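Local coordinates for protein copper-containing nitrite reductase (Hyphomicrobium denitrificans 1NES1, PDB 6TFO) that probably reduces nitrite to nitric oxide at copper centres, with cytochrome c as electron donor, and works as a homotrimer, at residues Phe367-Glu372 against Tyr414-His419; Ala337-His342 against Val429-Val434; Val352-Gly357 against Thr402-Lys407; Asp375-Leu380 against Thr389-Val394. One frame throughout, in Å; residues are numbered along the deposited sequence.

Contact 1. Residues Phe367-Glu372 against Tyr414-His419. With CU (copper (II) ion), chain E.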
loop_
_atom_site.group_PDB
_atom_site.type_symbol
_atom_site.label_atom_id
_atom_site.label_comp_id
_atom_site.label_asym_id
_atom_site.label_seq_id
_atom_site.Cartn_x
_atom_site.Cartn_y
_atom_site.Cartn_z
ATOM N N PHE C 367 18.981 -26.230 26.937
ATOM C CA PHE C 367 18.158 -26.810 28.031
ATOM C C PHE C 367 18.845 -26.532 29.357
ATOM O O PHE C 367 20.072 -26.736 29.465
ATOM C CB PHE C 367 17.913 -28.304 27.848
ATOM C CG PHE C 367 16.974 -28.873 28.879
ATOM C CD1 PHE C 367 15.650 -28.488 28.920
ATOM C CD2 PHE C 367 17.419 -29.779 29.824
ATOM C CE1 PHE C 367 14.786 -29.021 29.860
ATOM C CE2 PHE C 367 16.554 -30.315 30.765
ATOM C CZ PHE C 367 15.240 -29.932 30.786
ATOM N N HIS C 368 18.065 -26.065 30.323
ATOM C CA HIS C 368 18.543 -25.536 31.621
ATOM C C HIS C 368 17.411 -25.638 32.632
ATOM O O HIS C 368 16.247 -25.508 32.237
ATOM C CB HIS C 368 19.017 -24.095 31.468
ATOM C CG HIS C 368 19.314 -23.417 32.762
ATOM N ND1 HIS C 368 20.551 -23.505 33.385
ATOM C CD2 HIS C 368 18.560 -22.605 33.531
ATOM C CE1 HIS C 368 20.534 -22.782 34.486
ATOM N NE2 HIS C 368 19.332 -22.218 34.592
ATOM N N VAL C 369 17.744 -25.906 33.882
ATOM C CA VAL C 369 16.745 -25.949 34.982
ATOM C C VAL C 369 17.149 -24.856 35.948
ATOM O O VAL C 369 18.223 -24.995 36.541
ATOM C CB VAL C 369 16.694 -27.319 35.671
ATOM C CG1 VAL C 369 15.836 -27.267 36.922
ATOM C CG2 VAL C 369 16.211 -28.396 34.710
ATOM N N ILE C 370 16.342 -23.805 36.031
ATOM C CA ILE C 370 16.640 -22.623 36.882
ATOM C C ILE C 370 16.668 -23.116 38.331
ATOM O O ILE C 370 15.698 -23.814 38.727
ATOM C CB ILE C 370 15.629 -21.480 36.630
ATOM C CG1 ILE C 370 15.519 -21.135 35.138
ATOM C CG2 ILE C 370 16.003 -20.257 37.444
ATOM C CD1 ILE C 370 14.585 -19.982 34.832
ATOM N N GLY C 371 17.766 -22.848 39.050
ATOM C CA GLY C 371 17.931 -23.209 40.481
ATOM C C GLY C 371 18.643 -24.536 40.706
ATOM O O GLY C 371 18.889 -24.881 41.876
ATOM N N GLU C 372 18.990 -25.247 39.633
ATOM C CA GLU C 372 19.746 -26.528 39.690
ATOM C C GLU C 372 20.925 -26.495 38.710
ATOM O O GLU C 372 20.994 -25.585 37.838
ATOM C CB GLU C 372 18.839 -27.724 39.397
ATOM C CG GLU C 372 18.280 -28.390 40.653
ATOM C CD GLU C 372 19.300 -29.058 41.557
ATOM O OE1 GLU C 372 18.959 -29.307 42.742
ATOM O OE2 GLU C 372 20.427 -29.340 41.071
ATOM N N TYR C 414 11.462 -25.633 40.613
ATOM C CA TYR C 414 12.594 -25.596 39.660
ATOM C C TYR C 414 11.990 -25.458 38.260
ATOM O O TYR C 414 10.953 -26.102 37.968
ATOM C CB TYR C 414 13.492 -26.814 39.870
ATOM C CG TYR C 414 14.188 -26.857 41.212
ATOM C CD1 TYR C 414 15.401 -26.208 41.419
ATOM C CD2 TYR C 414 13.646 -27.566 42.277
ATOM C CE1 TYR C 414 16.050 -26.263 42.646
ATOM C CE2 TYR C 414 14.286 -27.637 43.503
ATOM C CZ TYR C 414 15.499 -26.991 43.688
ATOM O OH TYR C 414 16.149 -27.055 44.891
ATOM N N VAL C 415 12.581 -24.608 37.424
ATOM C CA VAL C 415 11.936 -24.199 36.148
ATOM C C VAL C 415 12.769 -24.676 34.968
ATOM O O VAL C 415 13.878 -24.165 34.807
ATOM C CB VAL C 415 11.711 -22.681 36.094
ATOM C CG1 VAL C 415 11.055 -22.273 34.790
ATOM C CG2 VAL C 415 10.877 -22.209 37.273
ATOM N N LEU C 416 12.190 -25.566 34.158
ATOM C CA LEU C 416 12.751 -26.038 32.867
ATOM C C LEU C 416 12.567 -24.944 31.808
ATOM O O LEU C 416 11.426 -24.482 31.635
ATOM C CB LEU C 416 12.007 -27.304 32.429
ATOM C CG LEU C 416 12.323 -28.604 33.170
ATOM C CD1 LEU C 416 11.816 -28.563 34.610
ATOM C CD2 LEU C 416 11.702 -29.781 32.428
ATOM N N VAL C 417 13.637 -24.567 31.105
ATOM C CA VAL C 417 13.617 -23.528 30.033
ATOM C C VAL C 417 14.537 -23.950 28.888
ATOM O O VAL C 417 15.497 -24.724 29.125
ATOM C CB VAL C 417 14.039 -22.139 30.553
ATOM C CG1 VAL C 417 13.166 -21.684 31.717
ATOM C CG2 VAL C 417 15.518 -22.080 30.926
ATOM N N ASP C 418 14.256 -23.429 27.693
ATOM C CA ASP C 418 15.266 -23.213 26.625
ATOM C C ASP C 418 15.854 -21.835 26.926
ATOM O O ASP C 418 15.074 -20.914 27.074
ATOM C CB ASP C 418 14.600 -23.351 25.264
ATOM C CG ASP C 418 15.517 -23.208 24.076
ATOM O OD1 ASP C 418 16.631 -22.633 24.253
ATOM O OD2 ASP C 418 15.103 -23.676 22.975
ATOM N N HIS C 419 17.157 -21.714 27.147
ATOM C CA HIS C 419 17.767 -20.468 27.687
ATOM C C HIS C 419 17.903 -19.429 26.564
ATOM O O HIS C 419 18.522 -18.370 26.818
ATOM C CB HIS C 419 19.107 -20.755 28.400
ATOM C CG HIS C 419 19.337 -19.877 29.583
ATOM N ND1 HIS C 419 19.644 -18.543 29.459
ATOM C CD2 HIS C 419 19.274 -20.131 30.909
ATOM C CE1 HIS C 419 19.768 -18.018 30.662
ATOM N NE2 HIS C 419 19.543 -18.966 31.572
HETATM CU CU CU E . 19.260 -18.687 33.651
#
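His419 and His368 meet as a T-shaped (edge-to-face) pair: the CD2 edge of His419 is directed at the face of His368, with ring centroids 5.0 Å apart and planes at 82°. The nearest approach is His368 CD2 to His419 CD2, 3.7 Å. His419 NE2 binds a copper ion at 2.1 Å, whereas His368 NE2 stays 3.7 Å from that copper, beyond bonding distance. His368 is put there by its first torsion, which holds CG anti to the backbone N (chi1 171°), and its ND1 is bonded to the backbone O of Gln392, which helps hold the ring's rotation.

Ile370, Val415 and Val417 are on the same face of the sheet as His368. Ile370 CD1 meets Val417 CG1 at 3.8 Å, the two side chains crossing at about a right angle, while Ile370 and Val415 lie alongside and point the same way. On the other face the Phe367 ring presents its edge, with CZ 3.9 Å from Leu416 CD2. Beyond the strand, a type II turn from Val369 to Glu372 brings Gly371 O to the edge of the Tyr414 ring, 3.3 Å from CE1.

The backbones run antiparallel at 158°, and Ile370 N gives Val415 O a 2.8 Å bond; the return bond from Val415 N to Ile370 O is weak. This pairing puts His368 opposite Val417, two residues before His419. His227 and His262 of a second subunit complete the metal's three-histidine coordination, the arrangement of the type 2 copper site between subunits in copper nitrite reductases.

Contact 2. Residues Ala337-His342 against Val429-Val434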
loop_
_atom_site.group_PDB
_atom_site.type_symbol
_atom_site.label_atom_id
_atom_site.label_comp_id
_atom_site.label_asym_id
_atom_site.label_seq_id
_atom_site.Cartn_x
_atom_site.Cartn_y
_atom_site.Cartn_z
ATOM N N ALA C 337 1.584 -27.188 29.510
ATOM C CA ALA C 337 1.832 -28.647 29.580
ATOM C C ALA C 337 2.506 -29.010 30.909
ATOM O O ALA C 337 1.959 -29.846 31.623
ATOM C CB ALA C 337 2.673 -29.086 28.416
ATOM N N LEU C 338 3.638 -28.378 31.233
ATOM C CA LEU C 338 4.506 -28.755 32.377
ATOM C C LEU C 338 4.418 -27.705 33.489
ATOM O O LEU C 338 5.274 -27.758 34.392
ATOM C CB LEU C 338 5.948 -28.880 31.888
ATOM C CG LEU C 338 6.189 -29.922 30.801
ATOM C CD1 LEU C 338 7.663 -30.262 30.730
ATOM C CD2 LEU C 338 5.348 -31.178 31.011
ATOM N N THR C 339 3.431 -26.801 33.426
ATOM C CA THR C 339 3.143 -25.823 34.510
ATOM C C THR C 339 1.746 -26.070 35.101
ATOM O O THR C 339 1.658 -26.190 36.312
ATOM C CB THR C 339 3.283 -24.377 34.024
ATOM O OG1 THR C 339 2.307 -24.208 32.996
ATOM C CG2 THR C 339 4.678 -24.048 33.527
ATOM N N ARG C 340 0.698 -26.121 34.280
ATOM C CA ARG C 340 -0.710 -26.207 34.744
ATOM C C ARG C 340 -1.202 -27.656 34.644
ATOM O O ARG C 340 -1.640 -28.192 35.668
ATOM C CB ARG C 340 -1.611 -25.260 33.943
ATOM C CG ARG C 340 -1.361 -23.766 34.143
ATOM C CD ARG C 340 -2.382 -22.857 33.435
ATOM N NE ARG C 340 -2.966 -23.413 32.204
ATOM C CZ ARG C 340 -2.714 -23.034 30.949
ATOM N NH1 ARG C 340 -3.316 -23.666 29.956
ATOM N NH2 ARG C 340 -1.874 -22.051 30.681
ATOM N N THR C 341 -1.152 -28.280 33.469
ATOM C CA THR C 341 -1.877 -29.553 33.218
ATOM C C THR C 341 -1.082 -30.759 33.743
ATOM O O THR C 341 -1.722 -31.645 34.323
ATOM C CB THR C 341 -2.297 -29.679 31.748
ATOM O OG1 THR C 341 -1.199 -29.280 30.937
ATOM C CG2 THR C 341 -3.498 -28.822 31.409
ATOM N N HIS C 342 0.237 -30.829 33.543
ATOM C CA HIS C 342 1.054 -32.017 33.914
ATOM C C HIS C 342 2.440 -31.596 34.391
ATOM O O HIS C 342 3.446 -31.930 33.762
ATOM C CB HIS C 342 1.178 -32.969 32.714
ATOM C CG HIS C 342 -0.112 -33.497 32.182
ATOM N ND1 HIS C 342 -0.662 -34.666 32.634
ATOM C CD2 HIS C 342 -0.931 -33.053 31.205
ATOM C CE1 HIS C 342 -1.776 -34.911 31.978
ATOM N NE2 HIS C 342 -1.953 -33.942 31.088
ATOM N N VAL C 429 8.070 -23.145 28.924
ATOM C CA VAL C 429 8.448 -23.120 30.367
ATOM C C VAL C 429 7.763 -24.318 31.042
ATOM O O VAL C 429 6.646 -24.685 30.618
ATOM C CB VAL C 429 8.076 -21.767 30.996
ATOM C CG1 VAL C 429 6.572 -21.582 31.031
ATOM C CG2 VAL C 429 8.649 -21.588 32.384
ATOM N N GLY C 430 8.457 -24.964 31.984
ATOM C CA GLY C 430 7.944 -26.099 32.775
ATOM C C GLY C 430 8.338 -25.949 34.233
ATOM O O GLY C 430 9.355 -25.262 34.535
ATOM N N PHE C 431 7.562 -26.574 35.113
ATOM C CA PHE C 431 7.808 -26.586 36.575
ATOM C C PHE C 431 8.148 -28.003 37.062
ATOM O O PHE C 431 7.488 -29.006 36.672
ATOM C CB PHE C 431 6.601 -26.001 37.291
ATOM C CG PHE C 431 6.353 -24.548 37.006
ATOM C CD1 PHE C 431 7.403 -23.700 36.683
ATOM C CD2 PHE C 431 5.072 -24.021 37.099
ATOM C CE1 PHE C 431 7.175 -22.354 36.440
ATOM C CE2 PHE C 431 4.847 -22.675 36.865
ATOM C CZ PHE C 431 5.894 -21.842 36.538
ATOM N N LEU C 432 9.206 -28.074 37.866
ATOM C CA LEU C 432 9.537 -29.216 38.756
ATOM C C LEU C 432 9.273 -28.748 40.186
ATOM O O LEU C 432 10.083 -27.916 40.702
ATOM C CB LEU C 432 11.000 -29.617 38.551
ATOM C CG LEU C 432 11.573 -30.610 39.559
ATOM C CD1 LEU C 432 10.704 -31.855 39.677
ATOM C CD2 LEU C 432 12.980 -30.995 39.154
ATOM N N ASN C 433 8.164 -29.227 40.761
ATOM C CA ASN C 433 7.670 -28.819 42.096
ATOM C C ASN C 433 8.254 -29.779 43.140
ATOM O O ASN C 433 8.106 -31.013 42.969
ATOM C CB ASN C 433 6.145 -28.763 42.109
ATOM C CG ASN C 433 5.604 -27.767 41.102
ATOM O OD1 ASN C 433 6.009 -26.611 41.091
ATOM N ND2 ASN C 433 4.692 -28.201 40.248
ATOM N N VAL C 434 8.930 -29.224 44.150
ATOM C CA VAL C 434 9.663 -29.969 45.211
ATOM C C VAL C 434 9.419 -29.244 46.543
ATOM O O VAL C 434 10.091 -28.214 46.780
ATOM C CB VAL C 434 11.167 -30.038 44.886
ATOM C CG1 VAL C 434 11.919 -30.932 45.865
ATOM C CG2 VAL C 434 11.430 -30.494 43.460
HETATM O O HOH W 1 5.296 -26.771 29.461
HETATM O O HOH W 2 3.145 -26.522 38.909
#
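Val429 faces Thr339 through CG1, which lies 4.0 Å from Thr339 CG2, and its carbonyl is tied to the helix by a water. That water donates to Val429 O at 2.7 Å and accepts from Leu338 N at 2.9 Å, so a backbone N-H of the helix is satisfied through solvent. Gly430 comes next, with its CA only 3.5 Å from Leu338 CB, a close approach of backbone to side chain.

Phe431 makes the one direct hydrogen bond between the two segments. Its N donates a short, nearly straight bond of 2.7 Å to Leu338 O, arriving 39° out of the carbonyl plane. The region is the cupredoxin fold of the chain's last domain: strand 430-434 runs between strand 412-418 and the short parallel strand 344-345, and helix 337-341, which contains a wider pi-type turn, leads into the latter. The Phe431 ring then takes Thr339 over one face in a CH-pi contact, CG2 standing 3.6 Å from the ring centroid and 15° off the normal. Thr339 has OG1 between its backbone N and carbonyl carbon (chi1 62°), which leaves CG2 beside N and directed at the ring. Arg413 makes a cation-pi contact with the same ring.

Farther along, Asn433 reaches the helix through a second water. This one accepts from Asn433 ND2 at 2.6 Å and donates to Thr339 O at 3.0 Å.

Contact 3. Residues Val352-Gly357 against Thr402-Lys407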
loop_
_atom_site.group_PDB
_atom_site.type_symbol
_atom_site.label_atom_id
_atom_site.label_comp_id
_atom_site.label_asym_id
_atom_site.label_seq_id
_atom_site.Cartn_x
_atom_site.Cartn_y
_atom_site.Cartn_z
ATOM N N VAL C 352 17.205 -37.141 40.410
ATOM C CA VAL C 352 16.198 -37.027 39.326
ATOM C C VAL C 352 16.932 -37.180 37.993
ATOM O O VAL C 352 18.023 -36.563 37.836
ATOM C CB VAL C 352 15.476 -35.674 39.419
ATOM C CG1 VAL C 352 14.607 -35.428 38.194
ATOM C CG2 VAL C 352 14.671 -35.579 40.702
ATOM N N ARG C 353 16.387 -37.994 37.093
ATOM C CA ARG C 353 16.866 -38.067 35.690
ATOM C C ARG C 353 15.772 -37.509 34.768
ATOM O O ARG C 353 14.616 -37.969 34.865
ATOM C CB ARG C 353 17.244 -39.492 35.270
ATOM C CG ARG C 353 17.414 -39.623 33.763
ATOM C CD ARG C 353 18.197 -40.830 33.329
ATOM N NE ARG C 353 17.738 -42.002 34.033
ATOM C CZ ARG C 353 18.499 -42.807 34.758
ATOM N NH1 ARG C 353 17.949 -43.843 35.357
ATOM N NH2 ARG C 353 19.799 -42.606 34.862
ATOM N N ILE C 354 16.139 -36.589 33.873
ATOM C CA ILE C 354 15.259 -36.117 32.761
ATOM C C ILE C 354 15.814 -36.657 31.439
ATOM O O ILE C 354 16.961 -36.310 31.084
ATOM C CB ILE C 354 15.148 -34.583 32.751
ATOM C CG1 ILE C 354 14.698 -34.032 34.110
ATOM C CG2 ILE C 354 14.239 -34.144 31.615
ATOM C CD1 ILE C 354 14.730 -32.533 34.223
ATOM N N PHE C 355 15.042 -37.516 30.765
ATOM C CA PHE C 355 15.198 -37.815 29.323
ATOM C C PHE C 355 14.608 -36.639 28.536
ATOM O O PHE C 355 13.371 -36.459 28.546
ATOM C CB PHE C 355 14.492 -39.113 28.945
ATOM C CG PHE C 355 14.988 -40.321 29.681
ATOM C CD1 PHE C 355 16.179 -40.914 29.325
ATOM C CD2 PHE C 355 14.261 -40.857 30.721
ATOM C CE1 PHE C 355 16.642 -42.030 30.010
ATOM C CE2 PHE C 355 14.722 -41.975 31.398
ATOM C CZ PHE C 355 15.910 -42.561 31.042
ATOM N N PHE C 356 15.477 -35.842 27.912
ATOM C CA PHE C 356 15.116 -34.593 27.194
ATOM C C PHE C 356 15.514 -34.723 25.727
ATOM O O PHE C 356 16.707 -34.888 25.438
ATOM C CB PHE C 356 15.796 -33.363 27.794
ATOM C CG PHE C 356 15.463 -32.092 27.055
ATOM C CD1 PHE C 356 14.215 -31.513 27.174
ATOM C CD2 PHE C 356 16.384 -31.498 26.208
ATOM C CE1 PHE C 356 13.909 -30.351 26.477
ATOM C CE2 PHE C 356 16.076 -30.342 25.511
ATOM C CZ PHE C 356 14.835 -29.773 25.640
ATOM N N GLY C 357 14.528 -34.602 24.840
ATOM C CA GLY C 357 14.754 -34.634 23.387
ATOM C C GLY C 357 14.075 -33.479 22.682
ATOM O O GLY C 357 13.071 -32.975 23.189
ATOM N N THR C 402 19.286 -36.030 25.017
ATOM C CA THR C 402 20.303 -36.126 26.080
ATOM C C THR C 402 19.634 -36.708 27.327
ATOM O O THR C 402 18.386 -36.930 27.317
ATOM C CB THR C 402 20.970 -34.774 26.377
ATOM O OG1 THR C 402 22.127 -34.993 27.195
ATOM C CG2 THR C 402 20.070 -33.806 27.105
ATOM N N ILE C 403 20.467 -36.982 28.326
ATOM C CA ILE C 403 20.053 -37.368 29.691
ATOM C C ILE C 403 20.764 -36.406 30.625
ATOM O O ILE C 403 21.968 -36.198 30.435
ATOM C CB ILE C 403 20.427 -38.832 29.962
ATOM C CG1 ILE C 403 19.639 -39.779 29.051
ATOM C CG2 ILE C 403 20.256 -39.160 31.433
ATOM C CD1 ILE C 403 20.172 -41.195 29.020
ATOM N N VAL C 404 20.034 -35.810 31.551
ATOM C CA VAL C 404 20.628 -35.030 32.663
ATOM C C VAL C 404 20.126 -35.668 33.957
ATOM O O VAL C 404 18.986 -36.164 33.963
ATOM C CB VAL C 404 20.272 -33.535 32.587
ATOM C CG1 VAL C 404 20.798 -32.897 31.310
ATOM C CG2 VAL C 404 18.780 -33.300 32.741
ATOM N N ASP C 405 20.959 -35.677 34.992
ATOM C CA ASP C 405 20.515 -36.008 36.367
ATOM C C ASP C 405 21.108 -34.982 37.332
ATOM O O ASP C 405 22.101 -34.320 36.989
ATOM C CB ASP C 405 20.814 -37.468 36.720
ATOM C CG ASP C 405 22.269 -37.895 36.599
ATOM O OD1 ASP C 405 23.120 -37.344 37.368
ATOM O OD2 ASP C 405 22.537 -38.788 35.748
ATOM N N PHE C 406 20.473 -34.842 38.479
ATOM C CA PHE C 406 20.923 -33.969 39.583
ATOM C C PHE C 406 20.241 -34.467 40.855
ATOM O O PHE C 406 19.215 -35.190 40.763
ATOM C CB PHE C 406 20.614 -32.511 39.247
ATOM C CG PHE C 406 19.187 -32.281 38.818
ATOM C CD1 PHE C 406 18.815 -32.432 37.493
ATOM C CD2 PHE C 406 18.217 -31.945 39.749
ATOM C CE1 PHE C 406 17.503 -32.241 37.105
ATOM C CE2 PHE C 406 16.899 -31.774 39.363
ATOM C CZ PHE C 406 16.548 -31.918 38.040
ATOM N N LYS C 407 20.824 -34.136 42.007
ATOM C CA LYS C 407 20.226 -34.431 43.331
ATOM C C LYS C 407 19.489 -33.182 43.771
ATOM O O LYS C 407 20.071 -32.080 43.694
ATOM C CB LYS C 407 21.243 -34.839 44.406
ATOM C CG LYS C 407 20.635 -35.620 45.566
ATOM C CD LYS C 407 21.458 -35.671 46.818
ATOM C CE LYS C 407 20.951 -36.717 47.788
ATOM N NZ LYS C 407 22.008 -37.159 48.727
#
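Phe406 and Val352 lie alongside each other at one end of this antiparallel strand pair. With CG held between its backbone N and carbonyl carbon (chi1 51°), the Phe406 ring is brought back over Val352, whose CB sits over one face, offset toward the rim. The ring's edge is left to Ile354, CD1 being 4.0 Å from Phe406 CE1.

On the other face of the sheet, Arg353 runs out extended (chi1 166°) before bending at chi3. Its aliphatic part lies alongside Ile403, and Arg353 CD packs tightly on Ile403 CG2 at 3.3 Å. The far branch of Ile403 serves a ring: CG1 is 3.7 Å from Phe355 CD1.

Six backbone bonds join the strands. The shortest, from Val352 N to Phe406 O, is 2.8 Å. The longest, from Phe356 N to Thr402 O, is 3.2 Å. Between them Asp405 CA comes within 2.9 Å of Val352 O, a close CA-H...O contact.

The polar ends find their partners outside the pair: Arg353 in a salt bridge with Glu294, Asp405 and Thr402 in hydrogen bonds with His376 and with Tyr378 O. The buried polar ends are thus satisfied by neighbouring parts of the fold, while hydrocarbon packing and the backbone ladder hold these two strands together.

Contact 4. Residues Asp375-Leu380 against Thr389-Val394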
loop_
_atom_site.group_PDB
_atom_site.type_symbol
_atom_site.label_atom_id
_atom_site.label_comp_id
_atom_site.label_asym_id
_atom_site.label_seq_id
_atom_site.Cartn_x
_atom_site.Cartn_y
_atom_site.Cartn_z
ATOM N N ASP C 375 24.326 -32.620 37.512
ATOM C CA ASP C 375 25.434 -33.436 38.065
ATOM C C ASP C 375 26.073 -34.161 36.883
ATOM O O ASP C 375 27.281 -34.045 36.743
ATOM C CB ASP C 375 24.952 -34.379 39.163
ATOM C CG ASP C 375 24.627 -33.667 40.467
ATOM O OD1 ASP C 375 25.191 -32.607 40.705
ATOM O OD2 ASP C 375 23.791 -34.173 41.228
ATOM N N HIS C 376 25.252 -34.794 36.034
ATOM C CA HIS C 376 25.673 -35.557 34.826
ATOM C C HIS C 376 24.873 -35.092 33.608
ATOM O O HIS C 376 23.666 -34.892 33.734
ATOM C CB HIS C 376 25.524 -37.067 35.051
ATOM C CG HIS C 376 26.295 -37.539 36.233
ATOM N ND1 HIS C 376 25.715 -37.695 37.483
ATOM C CD2 HIS C 376 27.608 -37.812 36.379
ATOM C CE1 HIS C 376 26.639 -38.066 38.339
ATOM N NE2 HIS C 376 27.805 -38.148 37.680
ATOM N N VAL C 377 25.560 -34.936 32.476
ATOM C CA VAL C 377 24.977 -34.635 31.141
ATOM C C VAL C 377 25.534 -35.652 30.157
ATOM O O VAL C 377 26.753 -35.672 29.938
ATOM C CB VAL C 377 25.308 -33.199 30.685
ATOM C CG1 VAL C 377 24.851 -32.958 29.246
ATOM C CG2 VAL C 377 24.740 -32.151 31.640
ATOM N N TYR C 378 24.672 -36.448 29.545
ATOM C CA TYR C 378 25.091 -37.462 28.547
ATOM C C TYR C 378 25.189 -36.729 27.210
ATOM O O TYR C 378 24.171 -36.563 26.534
ATOM C CB TYR C 378 24.140 -38.659 28.626
ATOM C CG TYR C 378 24.270 -39.474 29.896
ATOM C CD1 TYR C 378 23.914 -38.952 31.130
ATOM C CD2 TYR C 378 24.805 -40.751 29.874
ATOM C CE1 TYR C 378 24.038 -39.686 32.297
ATOM C CE2 TYR C 378 24.937 -41.502 31.027
ATOM C CZ TYR C 378 24.551 -40.969 32.242
ATOM O OH TYR C 378 24.710 -41.718 33.370
ATOM N N ALA C 379 26.373 -36.209 26.890
ATOM C CA ALA C 379 26.645 -35.322 25.738
ATOM C C ALA C 379 26.239 -36.042 24.445
ATOM O O ALA C 379 26.666 -37.230 24.234
ATOM C CB ALA C 379 28.097 -34.910 25.705
ATOM N N LEU C 380 25.424 -35.349 23.640
ATOM C CA LEU C 380 24.938 -35.791 22.310
ATOM C C LEU C 380 24.143 -37.085 22.475
ATOM O O LEU C 380 23.962 -37.797 21.479
ATOM C CB LEU C 380 26.132 -35.928 21.357
ATOM C CG LEU C 380 26.947 -34.641 21.165
ATOM C CD1 LEU C 380 28.101 -34.844 20.186
ATOM C CD2 LEU C 380 26.058 -33.500 20.668
ATOM N N THR C 389 30.134 -33.374 33.760
ATOM C CA THR C 389 29.788 -33.165 35.186
ATOM C C THR C 389 29.759 -31.666 35.482
ATOM O O THR C 389 30.645 -30.929 34.962
ATOM C CB THR C 389 30.758 -33.934 36.110
ATOM O OG1 THR C 389 32.098 -33.634 35.735
ATOM C CG2 THR C 389 30.564 -35.427 36.026
ATOM N N GLY C 390 28.822 -31.249 36.343
ATOM C CA GLY C 390 28.708 -29.847 36.796
ATOM C C GLY C 390 28.500 -28.920 35.606
ATOM O O GLY C 390 29.401 -28.057 35.364
ATOM N N VAL C 391 27.384 -29.131 34.886
ATOM C CA VAL C 391 26.996 -28.399 33.642
ATOM C C VAL C 391 25.712 -27.596 33.905
ATOM O O VAL C 391 24.703 -28.217 34.323
ATOM C CB VAL C 391 26.829 -29.379 32.464
ATOM C CG1 VAL C 391 26.092 -28.767 31.277
ATOM C CG2 VAL C 391 28.171 -29.945 32.029
ATOM N N GLN C 392 25.745 -26.275 33.657
ATOM C CA GLN C 392 24.576 -25.352 33.835
ATOM C C GLN C 392 23.534 -25.559 32.733
ATOM O O GLN C 392 22.330 -25.606 33.079
ATOM C CB GLN C 392 24.979 -23.880 33.825
ATOM C CG GLN C 392 25.658 -23.447 32.536
ATOM C CD GLN C 392 26.418 -22.174 32.805
ATOM O OE1 GLN C 392 25.859 -21.206 33.350
ATOM N NE2 GLN C 392 27.702 -22.187 32.453
ATOM N N THR C 393 23.975 -25.689 31.469
ATOM C CA THR C 393 23.098 -25.616 30.269
ATOM C C THR C 393 23.671 -26.472 29.133
ATOM O O THR C 393 24.882 -26.360 28.861
ATOM C CB THR C 393 22.947 -24.147 29.848
ATOM O OG1 THR C 393 22.403 -23.357 30.919
ATOM C CG2 THR C 393 22.084 -24.002 28.614
ATOM N N VAL C 394 22.838 -27.256 28.453
ATOM C CA VAL C 394 23.309 -28.125 27.327
ATOM C C VAL C 394 22.497 -27.862 26.047
ATOM O O VAL C 394 21.263 -27.962 26.094
ATOM C CB VAL C 394 23.266 -29.614 27.727
ATOM C CG1 VAL C 394 21.942 -29.981 28.398
ATOM C CG2 VAL C 394 23.584 -30.536 26.541
#
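Asp375 O takes one hydrogen bond and one CA-H...O contact from the facing strand. Gly390 N gives it the 3.2 Å hydrogen bond, with an N-H...O angle of 151° and the donor 45° out of the carbonyl plane, and Thr389 CA adds the CA-H...O contact at 3.1 Å. Thr389 CG2 also lies 3.6 Å from the same Asp375 O, so this oxygen is partly wrapped by one residue's methyl and backbone.

Next to it, His376 and Thr389 form an antiparallel non-hydrogen-bonded pair. Their side chains are skewed to each other, His376 CD2 touching Thr389 CG2 at 3.8 Å, while Asp405 of the adjoining strand holds the imidazole.

Val377 carries the apolar part with both branches. The Val377 and Val394 side chains pass each other in opposite directions, CG1 of Val377 (anti to the backbone N, chi1 173°) lying 3.8 Å from Val394 CG2. The other branch, CG2, reaches Val391 CB at 3.6 Å, the two valines crossing at about a right angle. Leu380 of the second subunit packs on all three valines.

Both strands depart from regular pairing. Asp375 and His376 together face Asp405, a classic beta bulge; Gly390, at positive phi, and Val391 face Phe374 as a G1 bulge. Past that bulge, Gln392 OE1 bonds ND1 of the copper ligand His227 in the second subunit, a second-shell hold on that imidazole. The arrangement is a bulged beta hairpin of strands 374-377 and 388-391, from which the cupredoxin chain turns into its other sheet at the trimer interface.

Of the segments in these contacts, helix 337-341 comes first along the chain from the N terminus, and contact 2 closes the longest loop by joining it to strand 430-434; the other three contacts all lie within that span. Strand 351-360 then opens contact 3 and strand 365-370 opens contact 1. Their partners follow in the same order, 400-407 before 412-418, so these two loops cross, one in each sheet of the cupredoxin sandwich, with Phe367 and Phe356 stacked between them. Contact 4, the shortest loop, falls inside both. Its hairpin adjoins strand 400-407 of contact 3, whereas its final strand, 393-396, pairs with strand 365-370 of contact 1. Contacts 1 and 4 also touch the second subunit.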